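Local structure of Nsp15 (Middle East respiratory syndrome-related coronavirus, 5YVD) at residues L75-C80 / N133-S138; I79-V84 / N122-K127; G95-G100 / T105-N110; A112-F117 / L175-N180. The protein cleaves RNA as a coronavirus endoribonuclease of the EndoU clan, probably with a preference for uridylate sites, and assembles from six copies of the chain. One frame throughout, in Å; residues are numbered along the deposited sequence.

Overall arrangement
All four contacts belong to the middle domain and show how a small mixed sheet is knitted from separated pieces of chain. After helix 69-74 the chain opens contact 1 at residues 75-80 and, sharing Ile79 and Cys80, contact 2 at 79-84. Contact 3 (95-100 with 105-110) closes a short loop nested inside both. Residues 112-117 then open contact 4. Contact 2 closes at helix 124-129, contact 1 at strand 134-138, and contact 4 last, at strand 174-178, so that contact 4 crosses contacts 1 and 2. Together they relate four of the sheet's strands to the helix on one face and to the nested loop.

Contact 1: residues L75-C80 / N133-S138; sequences LQADIC and NAIFIS
Leu75 and Ala77 meet Ile135 where a Schellman motif ends helix 69-74 and hands the chain to the edge of the mixed sheet of the middle domain. Gln76, with its positive phi, makes the turn out of the helix, and the residues before and after it close on one isoleucine.

The contact across the two segments is apolar. The tip of Ile135 does most of the work: CD1 lies 3.5 Å from Leu75 CB and 3.6 Å from Ala77 CB, so this methyl is shared between Leu75, just past the end of the helix, and Ala77, just beyond the turn residue Gln76. Leu75 and Ile135 cross obliquely, and their outer branches come together less closely, with Leu75 CD1 4.0 Å from Ile135 CG2. A chi1 of -71° sets Ile135 CG1 opposite the carbonyl carbon, and the extended second torsion carries CD1 out to the turn.

Hydrogen bonding is left to a third party. Strand 115-118 runs between strands 79-80 and 134-138 and bonds to both: Ile79 pairs through its backbone with Cys116, and Ile135 with Ile115 and Phe117. On the helix side, Leu75 also touches Leu321, from the part of the chain assigned to the endoribonuclease family. One polar atom does border the apolar cluster, for the carbonyl O of Leu75 lies 3.3 Å from Ile135 CD1.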
loop_
_atom_site.group_PDB
_atom_site.type_symbol
_atom_site.label_atom_id
_atom_site.label_comp_id
_atom_site.label_asym_id
_atom_site.label_seq_id
_atom_site.Cartn_x
_atom_site.Cartn_y
_atom_site.Cartn_z
ATOM N N LEU A 75 14.543 -3.490 33.322
ATOM C CA LEU A 75 16.006 -3.521 33.444
ATOM C C LEU A 75 16.677 -2.713 32.333
ATOM O O LEU A 75 17.909 -2.664 32.249
ATOM C CB LEU A 75 16.531 -4.952 33.381
ATOM C CG LEU A 75 16.033 -5.994 34.386
ATOM C CD1 LEU A 75 16.808 -7.278 34.174
ATOM C CD2 LEU A 75 16.171 -5.502 35.822
ATOM N N GLN A 76 15.864 -2.088 31.490
ATOM C CA GLN A 76 16.309 -1.315 30.338
ATOM C C GLN A 76 17.161 -2.112 29.360
ATOM O O GLN A 76 18.241 -1.670 28.945
ATOM C CB GLN A 76 17.048 -0.053 30.762
ATOM C CG GLN A 76 16.215 0.923 31.567
ATOM C CD GLN A 76 17.076 1.778 32.480
ATOM O OE1 GLN A 76 18.071 1.304 33.054
ATOM N NE2 GLN A 76 16.705 3.038 32.619
ATOM N N ALA A 77 16.660 -3.276 28.979
ATOM C CA ALA A 77 17.302 -4.063 27.930
ATOM C C ALA A 77 16.940 -3.479 26.569
ATOM O O ALA A 77 15.779 -3.474 26.190
ATOM C CB ALA A 77 16.870 -5.509 28.016
ATOM N N ASP A 78 17.947 -2.993 25.848
ATOM C CA ASP A 78 17.748 -2.357 24.546
ATOM C C ASP A 78 17.721 -3.370 23.381
ATOM O O ASP A 78 16.983 -3.188 22.428
ATOM C CB ASP A 78 18.831 -1.273 24.309
ATOM C CG ASP A 78 18.866 -0.200 25.435
ATOM O OD1 ASP A 78 18.111 0.801 25.397
ATOM O OD2 ASP A 78 19.675 -0.360 26.366
ATOM N N ILE A 79 18.492 -4.449 23.469
ATOM C CA ILE A 79 18.660 -5.385 22.334
ATOM C C ILE A 79 19.151 -6.759 22.829
ATOM O O ILE A 79 19.660 -6.871 23.960
ATOM C CB ILE A 79 19.637 -4.757 21.329
ATOM C CG1 ILE A 79 19.839 -5.623 20.094
ATOM C CG2 ILE A 79 20.978 -4.478 21.983
ATOM C CD1 ILE A 79 20.470 -4.840 18.954
ATOM N N CYS A 80 18.974 -7.812 22.034
ATOM C CA CYS A 80 19.416 -9.135 22.472
ATOM C C CYS A 80 20.657 -9.591 21.673
ATOM O O CYS A 80 20.861 -9.183 20.530
ATOM C CB CYS A 80 18.274 -10.156 22.348
ATOM S SG CYS A 80 16.907 -10.014 23.544
ATOM N N ASN A 133 28.179 -2.681 29.990
ATOM C CA ASN A 133 26.784 -2.344 30.256
ATOM C C ASN A 133 25.913 -3.422 29.658
ATOM O O ASN A 133 25.768 -3.489 28.432
ATOM C CB ASN A 133 26.436 -0.987 29.642
ATOM C CG ASN A 133 27.155 0.184 30.319
ATOM O OD1 ASN A 133 27.432 0.158 31.493
ATOM N ND2 ASN A 133 27.410 1.232 29.569
ATOM N N ALA A 134 25.350 -4.286 30.502
ATOM C CA ALA A 134 24.628 -5.466 30.001
ATOM C C ALA A 134 23.735 -6.145 31.025
ATOM O O ALA A 134 23.823 -5.885 32.221
ATOM C CB ALA A 134 25.614 -6.489 29.464
ATOM N N ILE A 135 22.901 -7.051 30.513
ATOM C CA ILE A 135 21.968 -7.860 31.296
ATOM C C ILE A 135 22.219 -9.341 30.970
ATOM O O ILE A 135 22.448 -9.708 29.809
ATOM C CB ILE A 135 20.516 -7.452 30.938
ATOM C CG1 ILE A 135 20.215 -6.069 31.506
ATOM C CG2 ILE A 135 19.487 -8.465 31.437
ATOM C CD1 ILE A 135 18.988 -5.425 30.912
ATOM N N PHE A 136 22.197 -10.197 31.986
ATOM C CA PHE A 136 22.376 -11.627 31.751
ATOM C C PHE A 136 21.201 -12.409 32.289
ATOM O O PHE A 136 20.747 -12.152 33.407
ATOM C CB PHE A 136 23.655 -12.155 32.376
ATOM C CG PHE A 136 24.025 -13.523 31.880
ATOM C CD1 PHE A 136 23.893 -14.641 32.684
ATOM C CD2 PHE A 136 24.443 -13.691 30.579
ATOM C CE1 PHE A 136 24.193 -15.903 32.197
ATOM C CE2 PHE A 136 24.757 -14.939 30.089
ATOM C CZ PHE A 136 24.628 -16.052 30.894
ATOM N N ILE A 137 20.718 -13.355 31.487
ATOM C CA ILE A 137 19.636 -14.225 31.908
ATOM C C ILE A 137 20.126 -15.662 31.929
ATOM O O ILE A 137 20.821 -16.095 30.995
ATOM C CB ILE A 137 18.348 -14.051 31.051
ATOM C CG1 ILE A 137 18.527 -14.532 29.615
ATOM C CG2 ILE A 137 17.908 -12.593 31.037
ATOM C CD1 ILE A 137 17.510 -13.965 28.629
ATOM N N SER A 138 19.799 -16.374 33.014
ATOM C CA SER A 138 20.191 -17.766 33.150
ATOM C C SER A 138 19.252 -18.591 33.998
ATOM O O SER A 138 18.523 -18.087 34.837
ATOM C CB SER A 138 21.640 -17.903 33.678
ATOM O OG SER A 138 21.688 -18.316 35.030
#

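Contact 2: residues I79-V84 / N122-K127; sequences ICYKFV and NCSLEK. Unlike the reference sequence in segment 122-127: Cys123 (reference Gly).
The carbonyl oxygen of Lys127, whose side chain lies against Tyr81, is approached by two hydroxyls of its own chain: Thr131 OG1 makes a hydrogen bond to it and Ser130 OG a weak one. Lys127 also takes part at the other end of the helix, its N bonding to the O of Cys123, the N-cap residue, over 3.2 Å.

Across the contact Tyr81 meets the helix with its ring edge and its hydroxyl. Ser124 OG stands at the ring edge, close to the ring plane, 3.7 Å from Tyr81 CD1. Farther out, Lys127 CG comes within 3.6 Å of Tyr81 OH, and the two side chains cross at about a right angle. A bend at the second torsion of Lys127 (-67°) lays its CG and CD beside the phenol oxygen. Tyr81 itself holds CG opposite its backbone N (chi1 -175°), which sends the ring toward the helix, while Lys82 CG lies over one ring face, toward the rim.

Phe117 touches Tyr81, Ser124 and Lys127 alike and thus joins the two sides. The arrangement is that of a helix laid on a sheet, here the helix of the beta-alpha-beta unit formed by strand 115-118, helix 124-129 and strand 134-138.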
loop_
_atom_site.group_PDB
_atom_site.type_symbol
_atom_site.label_atom_id
_atom_site.label_comp_id
_atom_site.label_asym_id
_atom_site.label_seq_id
_atom_site.Cartn_x
_atom_site.Cartn_y
_atom_site.Cartn_z
ATOM N N ILE A 79 18.492 -4.449 23.469
ATOM C CA ILE A 79 18.660 -5.385 22.334
ATOM C C ILE A 79 19.151 -6.759 22.829
ATOM O O ILE A 79 19.660 -6.871 23.960
ATOM C CB ILE A 79 19.637 -4.757 21.329
ATOM C CG1 ILE A 79 19.839 -5.623 20.094
ATOM C CG2 ILE A 79 20.978 -4.478 21.983
ATOM C CD1 ILE A 79 20.470 -4.840 18.954
ATOM N N CYS A 80 18.974 -7.812 22.034
ATOM C CA CYS A 80 19.416 -9.135 22.472
ATOM C C CYS A 80 20.657 -9.591 21.673
ATOM O O CYS A 80 20.861 -9.183 20.530
ATOM C CB CYS A 80 18.274 -10.156 22.348
ATOM S SG CYS A 80 16.907 -10.014 23.544
ATOM N N TYR A 81 21.478 -10.449 22.285
ATOM C CA TYR A 81 22.721 -10.918 21.681
ATOM C C TYR A 81 22.579 -12.278 21.057
ATOM O O TYR A 81 22.542 -13.285 21.748
ATOM C CB TYR A 81 23.832 -10.989 22.721
ATOM C CG TYR A 81 25.204 -11.349 22.157
ATOM C CD1 TYR A 81 25.752 -12.618 22.355
ATOM C CD2 TYR A 81 25.962 -10.411 21.437
ATOM C CE1 TYR A 81 27.002 -12.947 21.864
ATOM C CE2 TYR A 81 27.220 -10.738 20.938
ATOM C CZ TYR A 81 27.739 -12.012 21.150
ATOM O OH TYR A 81 29.004 -12.343 20.677
ATOM N N LYS A 82 22.516 -12.288 19.736
ATOM C CA LYS A 82 22.532 -13.508 18.941
ATOM C C LYS A 82 21.239 -14.282 19.059
ATOM O O LYS A 82 21.171 -15.439 18.674
ATOM C CB LYS A 82 23.757 -14.374 19.253
ATOM C CG LYS A 82 25.011 -13.922 18.519
ATOM C CD LYS A 82 26.202 -14.795 18.905
ATOM C CE LYS A 82 27.131 -15.048 17.727
ATOM N NZ LYS A 82 27.659 -13.775 17.162
ATOM N N PHE A 83 20.204 -13.617 19.544
ATOM C CA PHE A 83 18.868 -14.166 19.470
ATOM C C PHE A 83 17.879 -13.026 19.381
ATOM O O PHE A 83 18.224 -11.876 19.522
ATOM C CB PHE A 83 18.548 -15.093 20.672
ATOM C CG PHE A 83 18.429 -14.378 21.996
ATOM C CD1 PHE A 83 19.557 -14.069 22.734
ATOM C CD2 PHE A 83 17.190 -14.022 22.505
ATOM C CE1 PHE A 83 19.450 -13.401 23.936
ATOM C CE2 PHE A 83 17.086 -13.353 23.721
ATOM C CZ PHE A 83 18.215 -13.045 24.433
ATOM N N VAL A 84 16.633 -13.375 19.153
ATOM C CA VAL A 84 15.582 -12.399 18.981
ATOM C C VAL A 84 14.345 -12.972 19.640
ATOM O O VAL A 84 14.137 -14.191 19.638
ATOM C CB VAL A 84 15.366 -12.126 17.478
ATOM C CG1 VAL A 84 14.211 -12.944 16.910
ATOM C CG2 VAL A 84 15.195 -10.640 17.231
ATOM N N ASN A 122 25.768 -20.641 23.495
ATOM C CA ASN A 122 27.170 -20.953 23.722
ATOM C C ASN A 122 27.985 -19.645 23.721
ATOM O O ASN A 122 27.792 -18.792 22.864
ATOM C CB ASN A 122 27.663 -21.960 22.663
ATOM C CG ASN A 122 29.105 -22.381 22.875
ATOM O OD1 ASN A 122 29.948 -22.239 21.989
ATOM N ND2 ASN A 122 29.397 -22.892 24.060
ATOM N N CYS A 123 28.801 -19.477 24.758
ATOM C CA CYS A 123 29.750 -18.366 24.914
ATOM C C CYS A 123 29.163 -17.004 25.254
ATOM O O CYS A 123 29.908 -16.036 25.329
ATOM C CB CYS A 123 30.681 -18.252 23.692
ATOM S SG CYS A 123 31.736 -19.709 23.481
ATOM N N SER A 124 27.856 -16.915 25.489
ATOM C CA SER A 124 27.232 -15.628 25.875
ATOM C C SER A 124 27.599 -15.173 27.293
ATOM O O SER A 124 27.783 -13.988 27.545
ATOM C CB SER A 124 25.718 -15.693 25.757
ATOM O OG SER A 124 25.336 -15.605 24.412
ATOM N N LEU A 125 27.695 -16.114 28.218
ATOM C CA LEU A 125 28.162 -15.793 29.549
ATOM C C LEU A 125 29.465 -14.999 29.492
ATOM O O LEU A 125 29.501 -13.832 29.915
ATOM C CB LEU A 125 28.349 -17.077 30.342
ATOM C CG LEU A 125 29.034 -16.941 31.694
ATOM C CD1 LEU A 125 28.483 -15.772 32.505
ATOM C CD2 LEU A 125 28.900 -18.267 32.439
ATOM N N GLU A 126 30.514 -15.625 28.948
ATOM C CA GLU A 126 31.850 -15.006 28.857
ATOM C C GLU A 126 31.807 -13.673 28.123
ATOM O O GLU A 126 32.480 -12.720 28.509
ATOM C CB GLU A 126 32.852 -15.932 28.178
ATOM C CG GLU A 126 33.109 -17.229 28.952
ATOM C CD GLU A 126 32.154 -18.380 28.621
ATOM O OE1 GLU A 126 31.196 -18.196 27.837
ATOM O OE2 GLU A 126 32.362 -19.479 29.164
ATOM N N LYS A 127 30.984 -13.592 27.086
ATOM C CA LYS A 127 30.801 -12.322 26.380
ATOM C C LYS A 127 30.173 -11.270 27.324
ATOM O O LYS A 127 30.659 -10.124 27.450
ATOM C CB LYS A 127 29.965 -12.529 25.103
ATOM C CG LYS A 127 30.647 -12.020 23.840
ATOM C CD LYS A 127 30.786 -10.497 23.863
ATOM C CE LYS A 127 31.770 -9.968 22.815
ATOM N NZ LYS A 127 31.921 -8.481 22.861
#

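Contact 3: residues G95-G100 / T105-N110; sequences GTATIG and TDIDVN
Thr98 and Asp106 face each other in a single beta bridge, and the polar groups around it illustrate how a loop without regular strands can still pair several of its backbone donors and acceptors. Thr98 N donates to Thr105 O over 3.1 Å, approaching from above the carbonyl plane, 52° out of it. In return Thr98 O receives Ile107 N at 3.0 Å, almost in line with its C=O bond. Both bonds of Thr98 thus reach the neighbours of Asp106, the pattern of a parallel bridge. The same Thr98 O also takes a CA-H...O contact from Asp106 CA, at 3.1 Å.

The carboxylate of Asp106 turns into the loop between the segments. Its OD1 accepts from the backbone N atoms of Val101 and Cys102, two bonds that should limit rotation of the group. Thr105 OG1 adds a weak hydrogen bond to Cys102 O. Gly100 N lies near as well, but is badly angled for OD1; a water serves it instead, accepting from Gly100 N at 3.3 Å and donating to Ile107 O at 2.6 Å.

On the apolar side, a chi1 of 66° sets Ile107 CG1 between its backbone N and carbonyl carbon, 4.1 Å from Ile99 CG1, with CG2 3.9 Å from Ala97 CB. All three residues rest on Ile79 of the edge strand. Gly95 N reaches Asn38 OD1 of a neighbouring subunit, at an interface of the assembly. The whole is a short loop closed by one parallel beta bridge, its turn held from within by an aspartate that accepts backbone amides.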
loop_
_atom_site.group_PDB
_atom_site.type_symbol
_atom_site.label_atom_id
_atom_site.label_comp_id
_atom_site.label_asym_id
_atom_site.label_seq_id
_atom_site.Cartn_x
_atom_site.Cartn_y
_atom_site.Cartn_z
ATOM N N GLY A 95 12.065 -4.720 20.825
ATOM C CA GLY A 95 13.014 -3.771 20.264
ATOM C C GLY A 95 12.859 -3.715 18.761
ATOM O O GLY A 95 11.837 -4.153 18.242
ATOM N N THR A 96 13.876 -3.185 18.075
ATOM C CA THR A 96 13.828 -2.900 16.645
ATOM C C THR A 96 15.093 -3.282 15.894
ATOM O O THR A 96 15.042 -3.578 14.702
ATOM C CB THR A 96 13.709 -1.399 16.433
ATOM O OG1 THR A 96 14.639 -0.746 17.303
ATOM C CG2 THR A 96 12.295 -0.917 16.726
ATOM N N ALA A 97 16.245 -3.204 16.555
ATOM C CA ALA A 97 17.481 -3.692 15.964
ATOM C C ALA A 97 17.771 -5.062 16.518
ATOM O O ALA A 97 17.162 -5.484 17.483
ATOM C CB ALA A 97 18.644 -2.744 16.252
ATOM N N THR A 98 18.741 -5.732 15.915
ATOM C CA THR A 98 19.089 -7.093 16.255
ATOM C C THR A 98 20.632 -7.268 16.208
ATOM O O THR A 98 21.361 -6.393 15.712
ATOM C CB THR A 98 18.357 -8.015 15.279
ATOM O OG1 THR A 98 18.058 -9.255 15.917
ATOM C CG2 THR A 98 19.178 -8.266 14.063
ATOM N N ILE A 99 21.136 -8.365 16.770
ATOM C CA ILE A 99 22.579 -8.650 16.774
ATOM C C ILE A 99 22.837 -10.115 16.450
ATOM O O ILE A 99 22.421 -11.021 17.185
ATOM C CB ILE A 99 23.228 -8.332 18.124
ATOM C CG1 ILE A 99 23.156 -6.827 18.416
ATOM C CG2 ILE A 99 24.686 -8.775 18.125
ATOM C CD1 ILE A 99 23.418 -6.467 19.858
ATOM N N GLY A 100 23.518 -10.334 15.331
ATOM C CA GLY A 100 23.874 -11.657 14.902
ATOM C C GLY A 100 22.673 -12.507 14.628
ATOM O O GLY A 100 22.679 -13.686 14.945
ATOM N N THR A 105 19.035 -6.096 9.758
ATOM C CA THR A 105 18.764 -5.386 11.010
ATOM C C THR A 105 19.868 -5.450 12.083
ATOM O O THR A 105 19.747 -4.768 13.128
ATOM C CB THR A 105 17.496 -5.922 11.654
ATOM O OG1 THR A 105 17.594 -7.352 11.771
ATOM C CG2 THR A 105 16.289 -5.525 10.833
ATOM N N ASP A 106 20.904 -6.274 11.830
ATOM C CA ASP A 106 22.093 -6.392 12.702
ATOM C C ASP A 106 22.840 -5.088 12.797
ATOM O O ASP A 106 23.237 -4.503 11.790
ATOM C CB ASP A 106 23.088 -7.427 12.177
ATOM C CG ASP A 106 22.621 -8.861 12.369
ATOM O OD1 ASP A 106 21.630 -9.098 13.109
ATOM O OD2 ASP A 106 23.262 -9.765 11.767
ATOM N N ILE A 107 23.035 -4.625 14.016
ATOM C CA ILE A 107 23.970 -3.542 14.274
ATOM C C ILE A 107 25.227 -4.139 14.882
ATOM O O ILE A 107 25.206 -5.250 15.390
ATOM C CB ILE A 107 23.371 -2.515 15.225
ATOM C CG1 ILE A 107 23.149 -3.122 16.619
ATOM C CG2 ILE A 107 22.088 -1.971 14.627
ATOM C CD1 ILE A 107 22.418 -2.194 17.563
ATOM N N ASP A 108 26.325 -3.406 14.830
ATOM C CA ASP A 108 27.563 -3.891 15.419
ATOM C C ASP A 108 27.386 -4.010 16.931
ATOM O O ASP A 108 26.812 -3.129 17.570
ATOM C CB ASP A 108 28.740 -2.960 15.086
ATOM C CG ASP A 108 30.099 -3.621 15.310
ATOM O OD1 ASP A 108 30.308 -4.739 14.789
ATOM O OD2 ASP A 108 30.961 -3.021 15.996
ATOM N N VAL A 109 27.875 -5.114 17.486
ATOM C CA VAL A 109 27.834 -5.352 18.930
ATOM C C VAL A 109 28.330 -4.135 19.728
ATOM O O VAL A 109 27.682 -3.692 20.684
ATOM C CB VAL A 109 28.635 -6.621 19.321
ATOM C CG1 VAL A 109 30.102 -6.513 18.897
ATOM C CG2 VAL A 109 28.514 -6.888 20.821
ATOM N N ASN A 110 29.463 -3.583 19.307
ATOM C CA ASN A 110 30.041 -2.442 19.986
ATOM C C ASN A 110 29.066 -1.258 19.942
ATOM O O ASN A 110 28.607 -0.834 18.879
ATOM C CB ASN A 110 31.412 -2.056 19.388
ATOM C CG ASN A 110 32.522 -3.088 19.664
ATOM O OD1 ASN A 110 33.673 -2.838 19.337
ATOM N ND2 ASN A 110 32.189 -4.227 20.259
HETATM O O HOH W 1 25.317 -7.708 14.572
#

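Contact 4: residues A112-F117 / L175-N180; sequences ALNICF and LYKKVN
This is a loose contact between next-but-one neighbours of the mixed sheet of the middle domain, reached over the strand that separates them. Asn114, just ahead of strand 115-118, meets Lys177 and Lys178 of strand 174-178, while strand 134-138 runs between them and is bonded, on the flank away from Asn114, by Ala134 to Lys178.

Asn114 directs its side chain at the far strand, and its OD1 comes only to 4.4 Å from Lys178 O and 4.3 Å from Lys177 CE. The other end of the amide is engaged, since Asn114 ND2 donates to Gln76 O; Asp78 OD2 takes the backbone N of the same residue. This pins Asn114 to the chain leaving helix 69-74.

The two lysines part company. Lys178 carries NZ to the end of helix 124-129, where the carbonyl oxygens of Phe128 and Thr131 accept from it, and its charge lies against the Phe128 ring in a cation-pi contact. Lys177, with all four torsions near 180° (chi1 -176°), passes Asn114 as an extended chain. At its tip, NZ makes weak hydrogen bonds to Leu75 O and Gln76 OE1.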
loop_
_atom_site.group_PDB
_atom_site.type_symbol
_atom_site.label_atom_id
_atom_site.label_comp_id
_atom_site.label_asym_id
_atom_site.label_seq_id
_atom_site.Cartn_x
_atom_site.Cartn_y
_atom_site.Cartn_z
ATOM N N ALA A 112 27.291 1.566 23.438
ATOM C CA ALA A 112 27.039 1.631 24.874
ATOM C C ALA A 112 25.539 1.530 25.211
ATOM O O ALA A 112 25.018 2.347 25.963
ATOM C CB ALA A 112 27.650 2.895 25.451
ATOM N N LEU A 113 24.862 0.518 24.659
ATOM C CA LEU A 113 23.485 0.148 25.053
ATOM C C LEU A 113 23.536 -1.010 26.037
ATOM O O LEU A 113 24.589 -1.577 26.258
ATOM C CB LEU A 113 22.644 -0.302 23.845
ATOM C CG LEU A 113 22.796 0.444 22.514
ATOM C CD1 LEU A 113 23.603 -0.400 21.536
ATOM C CD2 LEU A 113 21.442 0.794 21.906
ATOM N N ASN A 114 22.395 -1.375 26.612
ATOM C CA ASN A 114 22.308 -2.575 27.461
ATOM C C ASN A 114 21.966 -3.815 26.639
ATOM O O ASN A 114 20.816 -4.039 26.301
ATOM C CB ASN A 114 21.247 -2.420 28.559
ATOM C CG ASN A 114 21.625 -1.399 29.612
ATOM O OD1 ASN A 114 22.669 -1.513 30.268
ATOM N ND2 ASN A 114 20.756 -0.405 29.804
ATOM N N ILE A 115 22.966 -4.625 26.353
ATOM C CA ILE A 115 22.788 -5.867 25.613
ATOM C C ILE A 115 22.438 -7.009 26.571
ATOM O O ILE A 115 23.135 -7.248 27.585
ATOM C CB ILE A 115 24.083 -6.251 24.844
ATOM C CG1 ILE A 115 24.582 -5.034 24.035
ATOM C CG2 ILE A 115 23.867 -7.509 24.003
ATOM C CD1 ILE A 115 25.640 -5.362 23.012
ATOM N N CYS A 116 21.379 -7.732 26.211
ATOM C CA CYS A 116 20.871 -8.816 27.008
ATOM C C CYS A 116 21.393 -10.126 26.469
ATOM O O CYS A 116 21.155 -10.450 25.311
ATOM C CB CYS A 116 19.351 -8.811 26.946
ATOM S SG CYS A 116 18.614 -10.230 27.761
ATOM N N PHE A 117 22.093 -10.884 27.309
ATOM C CA PHE A 117 22.727 -12.143 26.890
ATOM C C PHE A 117 22.048 -13.302 27.597
ATOM O O PHE A 117 21.491 -13.113 28.686
ATOM C CB PHE A 117 24.192 -12.171 27.320
ATOM C CG PHE A 117 25.046 -11.091 26.739
ATOM C CD1 PHE A 117 25.051 -9.817 27.279
ATOM C CD2 PHE A 117 25.900 -11.364 25.696
ATOM C CE1 PHE A 117 25.881 -8.837 26.766
ATOM C CE2 PHE A 117 26.707 -10.385 25.168
ATOM C CZ PHE A 117 26.709 -9.126 25.714
ATOM N N LEU A 175 18.895 -13.345 37.123
ATOM C CA LEU A 175 19.003 -12.194 36.262
ATOM C C LEU A 175 20.087 -11.273 36.760
ATOM O O LEU A 175 20.063 -10.862 37.925
ATOM C CB LEU A 175 17.679 -11.448 36.314
ATOM C CG LEU A 175 16.535 -12.209 35.643
ATOM C CD1 LEU A 175 15.216 -11.835 36.283
ATOM C CD2 LEU A 175 16.505 -11.940 34.145
ATOM N N TYR A 176 21.034 -10.937 35.890
ATOM C CA TYR A 176 22.163 -10.102 36.300
ATOM C C TYR A 176 22.194 -8.845 35.477
ATOM O O TYR A 176 21.781 -8.828 34.329
ATOM C CB TYR A 176 23.482 -10.870 36.167
ATOM C CG TYR A 176 23.480 -12.152 36.957
ATOM C CD1 TYR A 176 24.117 -12.229 38.185
ATOM C CD2 TYR A 176 22.808 -13.272 36.508
ATOM C CE1 TYR A 176 24.099 -13.389 38.949
ATOM C CE2 TYR A 176 22.787 -14.442 37.262
ATOM C CZ TYR A 176 23.440 -14.492 38.489
ATOM O OH TYR A 176 23.459 -15.639 39.256
ATOM N N LYS A 177 22.664 -7.778 36.083
ATOM C CA LYS A 177 22.847 -6.542 35.357
ATOM C C LYS A 177 24.202 -5.967 35.690
ATOM O O LYS A 177 24.629 -5.993 36.848
ATOM C CB LYS A 177 21.737 -5.543 35.697
ATOM C CG LYS A 177 21.822 -4.279 34.885
ATOM C CD LYS A 177 20.568 -3.444 34.991
ATOM C CE LYS A 177 20.602 -2.291 33.999
ATOM N NZ LYS A 177 19.687 -1.195 34.403
ATOM N N LYS A 178 24.876 -5.467 34.663
ATOM C CA LYS A 178 26.158 -4.783 34.809
ATOM C C LYS A 178 26.056 -3.354 34.277
ATOM O O LYS A 178 25.421 -3.106 33.249
ATOM C CB LYS A 178 27.239 -5.532 34.028
ATOM C CG LYS A 178 27.998 -6.546 34.861
ATOM C CD LYS A 178 28.853 -7.453 34.008
ATOM C CE LYS A 178 30.042 -6.730 33.405
ATOM N NZ LYS A 178 30.635 -7.549 32.304
ATOM N N VAL A 179 26.680 -2.428 34.992
ATOM C CA VAL A 179 26.793 -1.040 34.564
ATOM C C VAL A 179 28.202 -0.592 34.885
ATOM O O VAL A 179 28.589 -0.618 36.041
ATOM C CB VAL A 179 25.787 -0.130 35.315
ATOM C CG1 VAL A 179 26.081 1.351 35.068
ATOM C CG2 VAL A 179 24.341 -0.470 34.932
ATOM N N ASN A 180 28.963 -0.193 33.867
ATOM C CA ASN A 180 30.383 0.176 34.005
ATOM C C ASN A 180 31.232 -1.019 34.386
ATOM O O ASN A 180 32.164 -0.896 35.160
ATOM C CB ASN A 180 30.582 1.307 35.034
ATOM C CG ASN A 180 29.870 2.582 34.634
ATOM O OD1 ASN A 180 30.194 3.191 33.618
ATOM N ND2 ASN A 180 28.895 2.992 35.427
#